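Local coordinates for protein beta-phosphoglucomutase (Bacteroides vulgatus, PDB 3DV9) that probably interconverts beta-glucose 1-phosphate and glucose 6-phosphate as a magnesium-binding phosphoglucomutase of the haloacid dehalogenase superfamily, at residues A[22-27]-A[182-187]. Numbering follows the deposited sequence. Where two conformers were deposited one is given.
Sequences DLKAVL and PNEALV
Glu184 O takes two backbone N-H groups at once: Ala25 N approaches almost in line with the carbonyl, whereas Lys24 N, at 2.8 Å from Glu184 O, comes in tilted 31° from the carbonyl plane. This double grip starts the parallel pairing of strands 25-29 and 185-189, which continues through Leu186 N to Ala25 O (3.2 Å) and a straighter bond, 168° at the hydrogen, from Leu27 N to Leu186 O. Ahead of the strands, Asp22 N binds Asn183 O at 2.9 Å. In one of two conformers, and therefore only tentatively, the Lys24 chain runs beside the extended chain of Glu184 and bends at its last torsion (chi4 -77°), its NZ in a weak, 3.5 Å salt bridge to Asp22 OD2. A water donates to both Asp22 OD2 and Glu184 OE2, linking carboxylates whose oxygens lie 4.3 Å apart. Further out, Lys181 N binds Glu184 OE1; helix 169-178 covers the face bearing Ala185 and Leu27, and Trp237 of helix 230-244 the face of Val26 and Leu186. With an alanine at Glu184, the water is likely to lose one of its two carboxylate acceptors and Lys181 N its side-chain partner. The backbone bonds thus join two central strands of the Rossmann-like HAD core, while the bridging water, and Lys24 when it adopts this conformer, probably ease carboxylate repulsion just before their N-terminal ends.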
loop_
_atom_site.group_PDB
_atom_site.type_symbol
_atom_site.label_atom_id
_atom_site.label_comp_id
_atom_site.label_asym_id
_atom_site.label_seq_id
_atom_site.Cartn_x
_atom_site.Cartn_y
_atom_site.Cartn_z
ATOM N N ASP A 22 15.840 -7.353 11.894
ATOM C CA ASP A 22 16.806 -6.316 12.245
ATOM C C ASP A 22 16.336 -5.019 11.556
ATOM O O ASP A 22 16.711 -4.700 10.433
ATOM C CB ASP A 22 18.199 -6.774 11.795
ATOM C CG ASP A 22 19.282 -5.744 12.062
ATOM O OD1 ASP A 22 19.078 -4.836 12.893
ATOM O OD2 ASP A 22 20.365 -5.862 11.433
ATOM N N LEU A 23 15.442 -4.322 12.235
ATOM C CA LEU A 23 14.653 -3.300 11.590
ATOM C C LEU A 23 15.481 -2.099 11.115
ATOM O O LEU A 23 16.173 -1.452 11.927
ATOM C CB LEU A 23 13.536 -2.838 12.520
ATOM C CG LEU A 23 12.543 -1.863 11.878
ATOM C CD1 LEU A 23 11.842 -2.468 10.691
ATOM C CD2 LEU A 23 11.469 -1.429 12.883
ATOM N N LYS A 24 15.411 -1.817 9.804
ATOM C CA LYS A 24 16.100 -0.665 9.231
ATOM C C LYS A 24 15.167 0.230 8.428
ATOM O O LYS A 24 15.466 1.398 8.208
ATOM C CB LYS A 24 17.263 -1.126 8.347
ATOM C CG LYS A 24 18.229 -2.030 9.084
ATOM C CD LYS A 24 19.499 -2.243 8.298
ATOM C CE LYS A 24 20.405 -3.275 8.997
ATOM N NZ LYS A 24 21.138 -2.740 10.182
ATOM N N ALA A 25 14.078 -0.341 7.943
ATOM C CA ALA A 25 13.230 0.373 6.989
ATOM C C ALA A 25 11.756 0.057 7.226
ATOM O O ALA A 25 11.396 -1.051 7.639
ATOM C CB ALA A 25 13.621 -0.054 5.518
ATOM N N VAL A 26 10.902 1.021 6.893
ATOM C CA VAL A 26 9.443 0.830 6.983
ATOM C C VAL A 26 8.863 1.325 5.663
ATOM O O VAL A 26 8.998 2.503 5.307
ATOM C CB VAL A 26 8.774 1.541 8.211
ATOM C CG1 VAL A 26 7.260 1.124 8.326
ATOM C CG2 VAL A 26 9.504 1.211 9.528
ATOM N N LEU A 27 8.257 0.386 4.932
ATOM C CA LEU A 27 7.769 0.594 3.572
ATOM C C LEU A 27 6.294 0.859 3.633
ATOM O O LEU A 27 5.511 -0.043 3.937
ATOM C CB LEU A 27 8.013 -0.672 2.710
ATOM C CG LEU A 27 9.431 -0.844 2.176
ATOM C CD1 LEU A 27 10.534 -0.243 2.993
ATOM C CD2 LEU A 27 9.706 -2.319 1.741
ATOM N N PRO A 182 14.883 -8.682 3.279
ATOM C CA PRO A 182 13.467 -8.747 3.660
ATOM C C PRO A 182 13.221 -8.714 5.169
ATOM O O PRO A 182 12.206 -8.159 5.601
ATOM C CB PRO A 182 12.988 -10.064 3.041
ATOM C CG PRO A 182 13.974 -10.283 1.865
ATOM C CD PRO A 182 15.275 -9.856 2.452
ATOM N N ASN A 183 14.148 -9.259 5.953
ATOM C CA ASN A 183 14.027 -9.245 7.422
ATOM C C ASN A 183 14.522 -7.927 8.080
ATOM O O ASN A 183 14.691 -7.863 9.296
ATOM C CB ASN A 183 14.757 -10.437 8.041
ATOM C CG ASN A 183 16.249 -10.326 7.894
ATOM O OD1 ASN A 183 16.751 -10.042 6.800
ATOM N ND2 ASN A 183 16.980 -10.576 8.997
ATOM N N GLU A 184 14.763 -6.902 7.275
ATOM C CA GLU A 184 15.156 -5.565 7.764
ATOM C C GLU A 184 14.051 -4.531 7.554
ATOM O O GLU A 184 14.261 -3.336 7.754
ATOM C CB GLU A 184 16.458 -5.087 7.084
ATOM C CG GLU A 184 17.680 -5.939 7.446
ATOM C CD GLU A 184 18.940 -5.600 6.633
ATOM O OE1 GLU A 184 18.834 -4.993 5.538
ATOM O OE2 GLU A 184 20.034 -5.975 7.101
ATOM N N ALA A 185 12.905 -4.987 7.050
ATOM C CA ALA A 185 11.812 -4.081 6.703
ATOM C C ALA A 185 10.442 -4.543 7.236
ATOM O O ALA A 185 10.264 -5.711 7.620
ATOM C CB ALA A 185 11.758 -3.871 5.177
ATOM N N LEU A 186 9.511 -3.574 7.305
ATOM C CA LEU A 186 8.081 -3.834 7.526
ATOM C C LEU A 186 7.316 -3.259 6.322
ATOM O O LEU A 186 7.708 -2.242 5.766
ATOM C CB LEU A 186 7.583 -3.084 8.777
ATOM C CG LEU A 186 7.789 -3.582 10.207
ATOM C CD1 LEU A 186 9.165 -4.059 10.454
ATOM C CD2 LEU A 186 7.364 -2.508 11.212
ATOM N N VAL A 187 6.223 -3.907 5.934
ATOM C CA VAL A 187 5.314 -3.343 4.940
ATOM C C VAL A 187 4.063 -2.882 5.698
ATOM O O VAL A 187 3.533 -3.616 6.520
ATOM C CB VAL A 187 4.932 -4.380 3.856
ATOM C CG1 VAL A 187 3.709 -3.903 3.026
ATOM C CG2 VAL A 187 6.146 -4.683 2.948
HETATM O O HOH W 1 20.556 -7.351 9.324
#